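Local coordinates for protein aspartate aminotransferase (Thermotoga maritima, PDB 1O4S) that catalyses the pyridoxal-phosphate-dependent transfer of an amino group from L-aspartate to 2-oxoglutarate, giving oxaloacetate and L-glutamate, at residues B[42-47]-B[379-384]; B[112-117]-B[139-144]; B[202-207]-B[235-240]; B[308-313]-B[318-323]; B[342-345]-B[349-352]. All blocks are in the same frame, centred on the assembly; numbering follows the deposited sequence.

Contact 1: residues B[42-47]-B[379-384]; sequences DVINLT and LDRIED
Arg-381 reaches from its helix to Asp-42 and Ile-44, and its guanidinium group carries the contact. NH1 of Arg-381 gives a fairly straight hydrogen bond to the backbone O of Asp-42, 3.1 Å long. That oxygen lies in the guanidinium plane, and the donor sits almost on the extension of the C=O bond (172°). NH2 of Arg-381 adds a weak bond to the same oxygen. It also forms a salt bridge with OD2 of Asp-42 at 3.3 Å. The hydrogen bond within it is weak, and the carboxylate and guanidinium planes stand 88° apart. CD1 of Ile-44 lies over the centre of one guanidinium face, 3.4 Å from CZ of Arg-381. The methyl reaches that spot because CG1 of Ile-44 is anti to the carbonyl carbon (chi1 -53°). The contact fastens strand 44-45, outermost in the small-domain sheet within this chain, to the last helix, 372-386, of this aminotransferase. Both charges have second partners. Glu-377, one turn earlier on the helix, forms a salt bridge with NH2 of Arg-381. OD1 of Asp-42 forms a salt bridge with NH1 of Arg-374. Ile-44 also packs on Ala-378 of the same helix, and its backbone bonds to Lys-349 and Ala-351.

Contact 2: residues B[112-117]-B[139-144]; sequences QALFNA and IPQIIL
This is a buried helix-helix contact in the large, cofactor-binding domain, where Gln-141 and Leu-144 of helix 138-144 pack on Leu-114 and Phe-115 of helix 109-121. The segment axes approach to 9.3 Å and run 34° apart in the same general direction. Gln-141 stretches its extended chain across the gap. Its OE1 lies 3.2 Å from CB of Leu-114. No polar partner for this buried oxygen exists in the model. The other end of the amide is held: NE2 of Gln-141 bonds to the backbone O of His-274 of the second subunit, and weakly to O of Lys-111. The helices belong to successive beta-alpha units of the seven-stranded sheet of the fold-type I PLP enzymes, and helix 109-121 begins at the cofactor pocket. Beside the amide, CE2 of Phe-115 meets CB of Leu-144 at 4.0 Å, the latter at the ring's edge. The ring is swung there by CG lying anti to the backbone N (chi1 179°). Leu-114 also touches Trp-135 and comes within about 4 Å of the bound pyridoxal phosphate.

Contact 3: residues B[202-207]-B[235-240]; sequences LAKKRN and FDRIVY
A type I beta turn from Phe-235 to Ile-238 leads into strand 238-243 of the large-domain sheet, and its Arg-237 lies against Ala-203 and Lys-204 near the end of helix 193-206. The contact is made without a hydrogen bond across it. CD of Arg-237 rests 3.2 Å from the backbone O of Ala-203. There the chain bends (chi3 -99°), which turns the guanidinium toward the lysine. CB of Lys-204 lies over the centre of one guanidinium face, 3.7 Å above its plane. CB of Asp-236 approaches the opposite face, displaced toward the rim. The bent lysine chain continues past the group, with its CD 3.3 Å from NH2 of Arg-237. Its ammonium then leads away, leaving NZ of Lys-204 5.4 Å from NH2 of Arg-237. The like charges therefore stay apart while the aliphatic part of the lysine does the packing. A serine in place of Arg-237 would probably open a gap between the turn and the helix and leave the lysine methylenes without their flat partner. Arg-237 is also tied by a backbone hydrogen bond to Ile-210 of the neighbouring parallel strand 209-213. Farther round helix 193-206, Leu-202 packs on helix 164-170.

Contact 4: residues B[308-313]-B[318-323]; sequences FVVERL and VKFVEP
Leu-313 and Val-310 on helix 296-315 grip the ring of Phe-320, and this is the close-packed part of the contact. CB of Leu-313 sits 3.5 Å from CE2 of Phe-320. The backbone O of Val-310 approaches the ring edge near its plane, 3.7 Å from CZ of Phe-320. The ring reaches the helix with its CG between the backbone N and the carbonyl carbon (chi1 61°), the crowded position. Beside it, CD2 of Leu-313 meets CG2 of Val-318 at 4.0 Å. The returning chain is pinned there by a hydrogen bond from N of Val-318 to O of Leu-313, 3.0 Å long. The buried Pro-323 belongs to the packed side too, its CD 3.9 Å from CG2 of Val-310. Replacing Phe-320 by an alanine is likely to open a gap beside CB of Leu-313 and the backbone O of Val-310.

The solvent side is at Glu-322, where a methylene, CG, meets CG2 of Val-310 at 4.0 Å. Glu-322 is exposed, and its extended chain carries the carboxylate outward to a long, weak ion pair with Lys-306. Leu-313 and Phe-320 also pack on Leu-329 of strand 328-332. The arrangement is a helix-to-strand connection of the small domain: the chain leaves helix 296-315, folds back along it, and goes on to strand 328-332.

Contact 5: residues B[342-345]-B[349-352]; sequences ERLL and KVAL
The flat group at the centre is the peptide carbonyl of Val-350, which Leu-344 and Leu-345 flank from opposite sides of its plane. On one side CG of Leu-344 comes to 3.7 Å from O of Val-350. On the other, CB of Leu-345 comes to 3.8 Å from the same oxygen. The oxygen end points at the helix backbone, where CA of Leu-345 makes a CA-H...O contact with it at 3.3 Å. The nearby N of Leu-345 is poorly angled for a hydrogen bond. Both leucines have CG anti to the backbone N (chi1 -180° and -177°), which brings CD2 of Leu-344 to CD1 of Leu-352 at a tight 3.4 Å and CD1 of Leu-345 to CB of Ala-351 at 4.1 Å. Here helix 337-348 turns directly into strand 350-354, an inner strand of the small-domain sheet. Lys-349 makes the turn with positive phi (53°), and its N gives a weak bond to O of Leu-345, 2.9 Å long. NZ of Lys-349 turns back to bond O of Glu-346. Leu-345 also packs on Leu-36 of helix 27-38.

Contacts 1, 4 and 5 cluster in the small domain; contacts 2 and 3 lie in the large one. Contacts 1 and 5 are closest, their centres 7 Å apart. Their strands are neighbours in one sheet, with a probable hydrogen bond from N of Ile-44 to O of Lys-349 (2.8 Å). Contact 4 joins contact 1 through a salt bridge from NH2 of Arg-312 to OD2 of Asp-380 (2.7 Å). Contacts 2 and 3 meet where Ala-117 packs on Val-239. Contact 2 is nearest the cofactor. In contact 5, the side chain of Leu-352 is about 6 Å from that of Arg-365, a probable substrate-binding residue. Contacts 1 and 3 lie away from the annotated sites.

Contact 1: residues B[42-47]-B[379-384]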
# COMPACT_ATOMS: atom_id res chain seq x y z
N ASP B 42 -29.64 3.66 -19.88
CA ASP B 42 -29.99 2.95 -18.65
C ASP B 42 -29.20 1.65 -18.55
O ASP B 42 -29.73 0.55 -18.79
CB ASP B 42 -31.50 2.68 -18.58
CG ASP B 42 -31.92 2.06 -17.24
OD1 ASP B 42 -31.17 2.22 -16.21
OD2 ASP B 42 -32.97 1.39 -17.14
N VAL B 43 -27.93 1.78 -18.20
CA VAL B 43 -27.05 0.63 -18.08
C VAL B 43 -27.27 -0.03 -16.72
O VAL B 43 -27.13 0.63 -15.69
CB VAL B 43 -25.55 1.03 -18.20
CG1 VAL B 43 -24.62 -0.10 -17.77
CG2 VAL B 43 -25.23 1.49 -19.63
N ILE B 44 -27.63 -1.31 -16.72
CA ILE B 44 -27.61 -2.11 -15.51
C ILE B 44 -26.24 -2.80 -15.46
O ILE B 44 -25.91 -3.63 -16.30
CB ILE B 44 -28.78 -3.12 -15.46
CG1 ILE B 44 -30.13 -2.41 -15.68
CG2 ILE B 44 -28.80 -3.85 -14.11
CD1 ILE B 44 -31.24 -3.35 -16.12
N ASN B 45 -25.45 -2.44 -14.46
CA ASN B 45 -24.06 -2.84 -14.39
C ASN B 45 -23.93 -3.93 -13.37
O ASN B 45 -23.95 -3.68 -12.18
CB ASN B 45 -23.16 -1.64 -13.99
CG ASN B 45 -21.66 -1.93 -14.21
OD1 ASN B 45 -21.17 -2.99 -13.82
ND2 ASN B 45 -20.96 -1.01 -14.88
N LEU B 46 -23.76 -5.15 -13.85
CA LEU B 46 -23.61 -6.32 -13.02
C LEU B 46 -22.17 -6.84 -12.98
O LEU B 46 -21.94 -8.05 -12.92
CB LEU B 46 -24.55 -7.40 -13.54
CG LEU B 46 -25.97 -6.86 -13.64
CD1 LEU B 46 -26.86 -7.95 -14.17
CD2 LEU B 46 -26.45 -6.31 -12.28
N THR B 47 -21.21 -5.92 -12.98
CA THR B 47 -19.79 -6.28 -12.91
C THR B 47 -19.14 -6.03 -11.55
O THR B 47 -17.98 -6.37 -11.38
CB THR B 47 -18.94 -5.51 -13.95
OG1 THR B 47 -18.97 -4.09 -13.70
CG2 THR B 47 -19.50 -5.70 -15.38
N LEU B 379 -32.15 -9.57 -16.05
CA LEU B 379 -32.37 -10.97 -16.40
C LEU B 379 -33.41 -11.12 -17.50
O LEU B 379 -33.32 -12.07 -18.31
CB LEU B 379 -32.74 -11.80 -15.18
CG LEU B 379 -31.51 -12.08 -14.32
CD1 LEU B 379 -31.87 -12.47 -12.88
CD2 LEU B 379 -30.66 -13.17 -14.97
N ASP B 380 -34.36 -10.19 -17.51
CA ASP B 380 -35.31 -9.98 -18.62
C ASP B 380 -34.57 -9.71 -19.91
O ASP B 380 -34.84 -10.34 -20.94
CB ASP B 380 -36.20 -8.76 -18.35
CG ASP B 380 -37.47 -9.09 -17.62
OD1 ASP B 380 -38.20 -8.14 -17.22
OD2 ASP B 380 -37.85 -10.26 -17.42
N ARG B 381 -33.67 -8.73 -19.87
CA ARG B 381 -32.95 -8.29 -21.08
C ARG B 381 -32.03 -9.38 -21.58
O ARG B 381 -31.93 -9.60 -22.78
CB ARG B 381 -32.12 -7.05 -20.80
CG ARG B 381 -32.90 -5.79 -20.45
CD ARG B 381 -31.98 -4.76 -19.87
NE ARG B 381 -32.62 -3.50 -19.53
CZ ARG B 381 -31.96 -2.36 -19.33
NH1 ARG B 381 -30.64 -2.31 -19.49
NH2 ARG B 381 -32.63 -1.27 -18.99
N ILE B 382 -31.38 -10.06 -20.64
CA ILE B 382 -30.52 -11.19 -20.95
C ILE B 382 -31.30 -12.30 -21.63
O ILE B 382 -30.78 -12.90 -22.55
CB ILE B 382 -29.77 -11.68 -19.68
CG1 ILE B 382 -28.72 -10.65 -19.26
CG2 ILE B 382 -29.08 -13.06 -19.92
CD1 ILE B 382 -28.04 -10.96 -17.96
N GLU B 383 -32.54 -12.54 -21.20
CA GLU B 383 -33.39 -13.62 -21.73
C GLU B 383 -33.82 -13.31 -23.17
O GLU B 383 -33.82 -14.19 -24.05
CB GLU B 383 -34.62 -13.83 -20.81
CG GLU B 383 -35.55 -14.99 -21.20
CD GLU B 383 -36.69 -15.25 -20.20
OE1 GLU B 383 -36.78 -14.58 -19.15
OE2 GLU B 383 -37.51 -16.15 -20.47
N ASP B 384 -34.17 -12.05 -23.40
CA ASP B 384 -34.44 -11.53 -24.74
C ASP B 384 -33.23 -11.65 -25.68
O ASP B 384 -33.38 -11.95 -26.88
CB ASP B 384 -34.88 -10.07 -24.65
CG ASP B 384 -36.34 -9.91 -24.22
OD1 ASP B 384 -37.01 -10.94 -23.92
OD2 ASP B 384 -36.91 -8.79 -24.17

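Contact 2: residues B[112-117]-B[139-144]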
# COMPACT_ATOMS: atom_id res chain seq x y z
N GLN B 112 -3.34 -6.24 -0.29
CA GLN B 112 -2.00 -6.08 0.19
C GLN B 112 -1.58 -7.23 1.10
O GLN B 112 -0.42 -7.58 1.12
CB GLN B 112 -1.80 -4.71 0.87
CG GLN B 112 -0.31 -4.39 1.16
CD GLN B 112 -0.05 -3.13 2.00
OE1 GLN B 112 -0.92 -2.65 2.73
NE2 GLN B 112 1.16 -2.60 1.88
N ALA B 113 -2.51 -7.88 1.81
CA ALA B 113 -2.13 -9.06 2.57
C ALA B 113 -1.62 -10.12 1.62
O ALA B 113 -0.59 -10.76 1.90
CB ALA B 113 -3.25 -9.58 3.37
N LEU B 114 -2.29 -10.29 0.48
CA LEU B 114 -1.87 -11.25 -0.53
C LEU B 114 -0.48 -10.87 -1.09
O LEU B 114 0.41 -11.67 -1.14
CB LEU B 114 -2.92 -11.33 -1.66
CG LEU B 114 -4.27 -12.02 -1.30
CD1 LEU B 114 -5.53 -11.47 -2.06
CD2 LEU B 114 -4.15 -13.58 -1.49
N PHE B 115 -0.31 -9.62 -1.51
CA PHE B 115 0.94 -9.19 -2.07
C PHE B 115 2.11 -9.39 -1.09
O PHE B 115 3.17 -9.90 -1.46
CB PHE B 115 0.85 -7.72 -2.49
CG PHE B 115 2.12 -7.20 -3.05
CD1 PHE B 115 2.85 -6.23 -2.39
CD2 PHE B 115 2.61 -7.69 -4.26
CE1 PHE B 115 4.07 -5.75 -2.90
CE2 PHE B 115 3.84 -7.22 -4.76
CZ PHE B 115 4.54 -6.23 -4.08
N ASN B 116 1.88 -8.99 0.16
CA ASN B 116 2.87 -9.17 1.23
C ASN B 116 3.26 -10.63 1.45
O ASN B 116 4.43 -10.91 1.70
CB ASN B 116 2.41 -8.59 2.57
CG ASN B 116 2.33 -7.07 2.60
OD1 ASN B 116 2.80 -6.36 1.69
ND2 ASN B 116 1.75 -6.57 3.67
N ALA B 117 2.29 -11.55 1.35
CA ALA B 117 2.54 -12.99 1.45
C ALA B 117 3.49 -13.48 0.35
O ALA B 117 4.48 -14.20 0.62
CB ALA B 117 1.21 -13.79 1.40
N ILE B 139 -2.17 -13.29 -10.14
CA ILE B 139 -1.08 -13.55 -11.04
C ILE B 139 -0.19 -12.30 -11.16
O ILE B 139 1.01 -12.40 -11.03
CB ILE B 139 -1.62 -14.10 -12.40
CG1 ILE B 139 -2.08 -15.55 -12.18
CG2 ILE B 139 -0.56 -14.01 -13.51
CD1 ILE B 139 -2.79 -16.22 -13.36
N PRO B 140 -0.78 -11.13 -11.43
CA PRO B 140 -0.01 -9.89 -11.35
C PRO B 140 0.86 -9.81 -10.09
O PRO B 140 2.03 -9.50 -10.22
CB PRO B 140 -1.09 -8.83 -11.38
CG PRO B 140 -2.10 -9.44 -12.35
CD PRO B 140 -2.15 -10.87 -11.90
N GLN B 141 0.31 -10.17 -8.93
CA GLN B 141 1.04 -10.06 -7.65
C GLN B 141 2.20 -11.03 -7.58
O GLN B 141 3.33 -10.67 -7.19
CB GLN B 141 0.11 -10.29 -6.47
CG GLN B 141 -0.93 -9.20 -6.26
CD GLN B 141 -1.83 -9.47 -5.08
OE1 GLN B 141 -1.99 -10.62 -4.68
NE2 GLN B 141 -2.43 -8.43 -4.52
N ILE B 142 1.95 -12.26 -8.02
CA ILE B 142 2.99 -13.28 -8.00
C ILE B 142 4.10 -12.88 -8.96
O ILE B 142 5.26 -13.01 -8.60
CB ILE B 142 2.41 -14.68 -8.35
CG1 ILE B 142 1.44 -15.12 -7.25
CG2 ILE B 142 3.54 -15.69 -8.57
CD1 ILE B 142 0.36 -16.07 -7.75
N ILE B 143 3.72 -12.39 -10.15
CA ILE B 143 4.68 -11.85 -11.11
C ILE B 143 5.53 -10.72 -10.49
O ILE B 143 6.74 -10.76 -10.58
CB ILE B 143 4.00 -11.29 -12.41
CG1 ILE B 143 3.37 -12.39 -13.29
CG2 ILE B 143 5.02 -10.52 -13.23
CD1 ILE B 143 4.05 -13.68 -13.19
N LEU B 144 4.88 -9.74 -9.87
CA LEU B 144 5.58 -8.62 -9.25
C LEU B 144 6.55 -9.07 -8.17
O LEU B 144 7.62 -8.48 -8.00
CB LEU B 144 4.60 -7.62 -8.68
CG LEU B 144 3.83 -6.80 -9.69
CD1 LEU B 144 2.87 -5.95 -8.87
CD2 LEU B 144 4.74 -5.98 -10.57

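Contact 3: residues B[202-207]-B[235-240]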
# COMPACT_ATOMS: atom_id res chain seq x y z
N LEU B 202 -0.81 -32.72 2.18
CA LEU B 202 0.19 -32.48 1.14
C LEU B 202 1.22 -31.42 1.51
O LEU B 202 2.38 -31.56 1.15
CB LEU B 202 -0.45 -32.01 -0.16
CG LEU B 202 -0.84 -32.99 -1.26
CD1 LEU B 202 -1.23 -32.18 -2.51
CD2 LEU B 202 0.29 -33.98 -1.57
N ALA B 203 0.78 -30.36 2.19
CA ALA B 203 1.64 -29.24 2.57
C ALA B 203 2.71 -29.63 3.60
O ALA B 203 3.84 -29.15 3.55
CB ALA B 203 0.80 -28.05 3.08
N LYS B 204 2.32 -30.46 4.57
CA LYS B 204 3.25 -31.00 5.59
C LYS B 204 4.31 -31.91 4.93
O LYS B 204 5.51 -31.74 5.15
CB LYS B 204 2.45 -31.77 6.68
CG LYS B 204 3.29 -32.67 7.63
CD LYS B 204 3.33 -32.19 9.11
CE LYS B 204 2.25 -32.84 10.00
NZ LYS B 204 2.60 -34.25 10.40
N LYS B 205 3.81 -32.84 4.12
CA LYS B 205 4.61 -33.84 3.38
C LYS B 205 5.59 -33.24 2.36
O LYS B 205 6.78 -33.54 2.37
CB LYS B 205 3.62 -34.77 2.66
CG LYS B 205 4.16 -35.85 1.74
CD LYS B 205 2.99 -36.82 1.41
CE LYS B 205 3.09 -37.50 0.04
NZ LYS B 205 3.83 -38.77 0.08
N ARG B 206 5.07 -32.38 1.49
CA ARG B 206 5.79 -31.92 0.31
C ARG B 206 6.37 -30.51 0.51
O ARG B 206 6.91 -29.93 -0.43
CB ARG B 206 4.86 -31.96 -0.91
CG ARG B 206 4.25 -33.36 -1.21
CD ARG B 206 5.27 -34.43 -1.61
NE ARG B 206 6.18 -33.96 -2.65
CZ ARG B 206 5.98 -34.06 -3.98
NH1 ARG B 206 4.90 -34.68 -4.48
NH2 ARG B 206 6.89 -33.55 -4.81
N ASN B 207 6.24 -29.98 1.73
CA ASN B 207 6.88 -28.73 2.16
C ASN B 207 6.49 -27.44 1.41
O ASN B 207 7.33 -26.79 0.80
CB ASN B 207 8.40 -28.90 2.14
CG ASN B 207 9.12 -27.82 2.91
OD1 ASN B 207 8.57 -27.24 3.85
ND2 ASN B 207 10.37 -27.53 2.51
N PHE B 235 -0.24 -22.81 12.32
CA PHE B 235 -0.06 -21.96 11.16
C PHE B 235 1.29 -22.18 10.49
O PHE B 235 1.72 -21.34 9.69
CB PHE B 235 -0.24 -20.49 11.57
CG PHE B 235 -1.67 -20.07 11.78
CD1 PHE B 235 -2.24 -20.10 13.05
CD2 PHE B 235 -2.44 -19.62 10.73
CE1 PHE B 235 -3.58 -19.71 13.24
CE2 PHE B 235 -3.74 -19.23 10.91
CZ PHE B 235 -4.32 -19.26 12.17
N ASP B 236 1.95 -23.31 10.75
CA ASP B 236 3.32 -23.53 10.23
C ASP B 236 3.40 -23.42 8.72
O ASP B 236 4.39 -22.90 8.17
CB ASP B 236 3.90 -24.86 10.69
CG ASP B 236 4.49 -24.79 12.08
OD1 ASP B 236 4.83 -25.87 12.63
OD2 ASP B 236 4.65 -23.68 12.69
N ARG B 237 2.34 -23.89 8.07
CA ARG B 237 2.24 -23.89 6.63
C ARG B 237 0.97 -23.20 6.16
O ARG B 237 0.56 -23.37 5.04
CB ARG B 237 2.31 -25.34 6.14
CG ARG B 237 3.72 -25.93 6.22
CD ARG B 237 3.77 -27.45 6.21
NE ARG B 237 3.93 -28.04 7.56
CZ ARG B 237 2.94 -28.43 8.38
NH1 ARG B 237 1.65 -28.31 8.03
NH2 ARG B 237 3.24 -28.95 9.57
N ILE B 238 0.36 -22.37 7.01
CA ILE B 238 -0.88 -21.68 6.63
C ILE B 238 -0.70 -20.18 6.65
O ILE B 238 -0.23 -19.63 7.63
CB ILE B 238 -2.02 -22.04 7.59
CG1 ILE B 238 -2.21 -23.56 7.69
CG2 ILE B 238 -3.32 -21.33 7.18
CD1 ILE B 238 -2.68 -24.22 6.40
N VAL B 239 -1.12 -19.53 5.56
CA VAL B 239 -1.25 -18.08 5.51
C VAL B 239 -2.73 -17.79 5.32
O VAL B 239 -3.30 -18.11 4.28
CB VAL B 239 -0.41 -17.43 4.36
CG1 VAL B 239 -0.60 -15.94 4.30
CG2 VAL B 239 1.08 -17.77 4.52
N TYR B 240 -3.36 -17.20 6.32
CA TYR B 240 -4.78 -16.95 6.28
C TYR B 240 -5.02 -15.48 5.95
O TYR B 240 -4.43 -14.60 6.56
CB TYR B 240 -5.38 -17.34 7.63
CG TYR B 240 -6.85 -17.04 7.78
CD1 TYR B 240 -7.82 -17.91 7.27
CD2 TYR B 240 -7.27 -15.85 8.45
CE1 TYR B 240 -9.20 -17.61 7.42
CE2 TYR B 240 -8.63 -15.56 8.61
CZ TYR B 240 -9.59 -16.43 8.09
OH TYR B 240 -10.92 -16.15 8.27

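Contact 4: residues B[308-313]-B[318-323]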
# COMPACT_ATOMS: atom_id res chain seq x y z
N PHE B 308 -32.85 -15.88 -6.22
CA PHE B 308 -33.64 -15.33 -7.31
C PHE B 308 -32.96 -15.44 -8.67
O PHE B 308 -33.60 -15.72 -9.67
CB PHE B 308 -33.98 -13.86 -7.06
CG PHE B 308 -34.62 -13.18 -8.24
CD1 PHE B 308 -35.95 -13.45 -8.58
CD2 PHE B 308 -33.89 -12.32 -9.05
CE1 PHE B 308 -36.53 -12.86 -9.69
CE2 PHE B 308 -34.47 -11.71 -10.15
CZ PHE B 308 -35.79 -11.99 -10.48
N VAL B 309 -31.67 -15.16 -8.71
CA VAL B 309 -30.94 -15.20 -9.97
C VAL B 309 -30.76 -16.66 -10.42
O VAL B 309 -30.85 -16.96 -11.61
CB VAL B 309 -29.57 -14.45 -9.91
CG1 VAL B 309 -28.62 -15.01 -8.83
CG2 VAL B 309 -28.85 -14.53 -11.28
N VAL B 310 -30.53 -17.54 -9.45
CA VAL B 310 -30.35 -18.96 -9.71
C VAL B 310 -31.63 -19.50 -10.33
O VAL B 310 -31.59 -20.04 -11.43
CB VAL B 310 -29.92 -19.74 -8.42
CG1 VAL B 310 -30.14 -21.24 -8.56
CG2 VAL B 310 -28.45 -19.45 -8.11
N GLU B 311 -32.77 -19.32 -9.66
CA GLU B 311 -34.05 -19.80 -10.21
C GLU B 311 -34.26 -19.25 -11.61
O GLU B 311 -34.62 -19.98 -12.52
CB GLU B 311 -35.25 -19.44 -9.32
CG GLU B 311 -36.59 -19.77 -10.03
CD GLU B 311 -37.81 -19.92 -9.11
OE1 GLU B 311 -38.89 -20.31 -9.64
OE2 GLU B 311 -37.69 -19.64 -7.88
N ARG B 312 -34.06 -17.96 -11.78
CA ARG B 312 -34.32 -17.32 -13.05
C ARG B 312 -33.49 -17.88 -14.21
O ARG B 312 -34.03 -18.16 -15.29
CB ARG B 312 -34.07 -15.83 -12.90
CG ARG B 312 -34.64 -15.01 -13.99
CD ARG B 312 -36.15 -15.01 -14.04
NE ARG B 312 -36.54 -13.62 -14.22
CZ ARG B 312 -36.53 -12.96 -15.38
NH1 ARG B 312 -36.22 -13.55 -16.53
NH2 ARG B 312 -36.86 -11.68 -15.37
N LEU B 313 -32.21 -18.10 -13.97
CA LEU B 313 -31.29 -18.53 -15.01
C LEU B 313 -31.51 -19.98 -15.41
O LEU B 313 -31.42 -20.30 -16.59
CB LEU B 313 -29.83 -18.32 -14.59
CG LEU B 313 -29.36 -16.87 -14.71
CD1 LEU B 313 -27.99 -16.69 -14.07
CD2 LEU B 313 -29.36 -16.38 -16.15
N VAL B 318 -30.02 -21.56 -18.89
CA VAL B 318 -28.61 -21.16 -18.79
C VAL B 318 -27.88 -22.16 -17.89
O VAL B 318 -28.45 -22.67 -16.91
CB VAL B 318 -28.49 -19.68 -18.31
CG1 VAL B 318 -27.06 -19.32 -17.89
CG2 VAL B 318 -28.98 -18.72 -19.42
N LYS B 319 -26.63 -22.45 -18.24
CA LYS B 319 -25.82 -23.45 -17.52
C LYS B 319 -24.79 -22.81 -16.59
O LYS B 319 -24.06 -21.92 -16.99
CB LYS B 319 -25.12 -24.37 -18.50
CG LYS B 319 -26.01 -25.42 -19.17
CD LYS B 319 -25.14 -26.44 -19.93
CE LYS B 319 -25.98 -27.41 -20.76
NZ LYS B 319 -25.09 -28.27 -21.60
N PHE B 320 -24.72 -23.31 -15.36
CA PHE B 320 -23.83 -22.77 -14.34
C PHE B 320 -23.82 -23.68 -13.11
O PHE B 320 -24.72 -24.51 -12.94
CB PHE B 320 -24.27 -21.35 -13.92
CG PHE B 320 -25.65 -21.32 -13.32
CD1 PHE B 320 -25.83 -21.46 -11.95
CD2 PHE B 320 -26.78 -21.21 -14.14
CE1 PHE B 320 -27.09 -21.47 -11.40
CE2 PHE B 320 -28.06 -21.20 -13.59
CZ PHE B 320 -28.21 -21.33 -12.21
N VAL B 321 -22.82 -23.49 -12.26
CA VAL B 321 -22.76 -24.09 -10.94
C VAL B 321 -23.39 -23.10 -9.94
O VAL B 321 -23.08 -21.91 -9.92
CB VAL B 321 -21.29 -24.39 -10.54
CG1 VAL B 321 -21.21 -25.13 -9.20
CG2 VAL B 321 -20.59 -25.23 -11.64
N GLU B 322 -24.33 -23.60 -9.14
CA GLU B 322 -25.04 -22.79 -8.18
C GLU B 322 -24.03 -22.24 -7.18
O GLU B 322 -23.35 -23.02 -6.53
CB GLU B 322 -26.10 -23.64 -7.47
CG GLU B 322 -27.01 -22.88 -6.51
CD GLU B 322 -28.09 -23.78 -5.90
OE1 GLU B 322 -28.50 -24.76 -6.56
OE2 GLU B 322 -28.54 -23.51 -4.76
N PRO B 323 -23.89 -20.92 -7.07
CA PRO B 323 -22.92 -20.37 -6.12
C PRO B 323 -23.34 -20.65 -4.67
O PRO B 323 -24.52 -20.56 -4.35
CB PRO B 323 -22.91 -18.86 -6.43
CG PRO B 323 -24.17 -18.58 -7.04
CD PRO B 323 -24.60 -19.86 -7.81

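Contact 5: residues B[342-345]-B[349-352]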
# COMPACT_ATOMS: atom_id res chain seq x y z
N GLU B 342 -19.69 -7.57 -25.04
CA GLU B 342 -19.66 -6.34 -25.84
C GLU B 342 -21.05 -6.08 -26.42
O GLU B 342 -21.54 -4.95 -26.40
CB GLU B 342 -18.62 -6.44 -26.98
CG GLU B 342 -17.18 -6.20 -26.52
CD GLU B 342 -16.13 -6.35 -27.64
OE1 GLU B 342 -16.48 -6.75 -28.78
OE2 GLU B 342 -14.93 -6.05 -27.37
N ARG B 343 -21.67 -7.13 -26.92
CA ARG B 343 -22.94 -7.04 -27.62
C ARG B 343 -24.10 -6.84 -26.66
O ARG B 343 -25.00 -6.07 -26.93
CB ARG B 343 -23.18 -8.32 -28.40
CG ARG B 343 -22.22 -8.51 -29.56
CD ARG B 343 -22.34 -9.85 -30.30
NE ARG B 343 -21.10 -10.09 -31.06
CZ ARG B 343 -20.93 -9.89 -32.37
NH1 ARG B 343 -21.94 -9.46 -33.15
NH2 ARG B 343 -19.74 -10.14 -32.92
N LEU B 344 -24.06 -7.55 -25.54
CA LEU B 344 -25.09 -7.43 -24.52
C LEU B 344 -25.05 -6.01 -23.97
O LEU B 344 -26.08 -5.39 -23.75
CB LEU B 344 -24.87 -8.46 -23.41
CG LEU B 344 -25.88 -8.46 -22.26
CD1 LEU B 344 -27.18 -9.09 -22.66
CD2 LEU B 344 -25.30 -9.20 -21.09
N LEU B 345 -23.85 -5.49 -23.75
CA LEU B 345 -23.72 -4.10 -23.34
C LEU B 345 -24.27 -3.13 -24.38
O LEU B 345 -25.06 -2.27 -24.04
CB LEU B 345 -22.28 -3.75 -23.02
CG LEU B 345 -22.06 -2.31 -22.52
CD1 LEU B 345 -22.84 -2.01 -21.22
CD2 LEU B 345 -20.58 -2.05 -22.33
N LYS B 349 -27.68 -2.90 -22.86
CA LYS B 349 -27.14 -2.05 -21.80
C LYS B 349 -27.12 -2.79 -20.46
O LYS B 349 -27.46 -2.22 -19.40
CB LYS B 349 -27.87 -0.70 -21.71
CG LYS B 349 -28.50 -0.19 -23.02
CD LYS B 349 -27.51 0.40 -23.99
CE LYS B 349 -28.23 1.03 -25.18
NZ LYS B 349 -28.53 0.08 -26.30
N VAL B 350 -26.69 -4.05 -20.53
CA VAL B 350 -26.30 -4.83 -19.36
C VAL B 350 -24.82 -5.16 -19.43
O VAL B 350 -24.33 -5.68 -20.45
CB VAL B 350 -27.10 -6.16 -19.22
CG1 VAL B 350 -26.68 -6.91 -17.95
CG2 VAL B 350 -28.59 -5.88 -19.25
N ALA B 351 -24.13 -4.86 -18.34
CA ALA B 351 -22.70 -5.10 -18.21
C ALA B 351 -22.35 -6.36 -17.39
O ALA B 351 -22.66 -6.46 -16.20
CB ALA B 351 -22.02 -3.88 -17.64
N LEU B 352 -21.69 -7.31 -18.06
CA LEU B 352 -21.09 -8.49 -17.43
C LEU B 352 -19.58 -8.54 -17.70
O LEU B 352 -19.04 -7.78 -18.51
CB LEU B 352 -21.77 -9.77 -17.91
CG LEU B 352 -23.30 -9.83 -17.85
CD1 LEU B 352 -23.87 -11.01 -18.62
CD2 LEU B 352 -23.78 -9.89 -16.44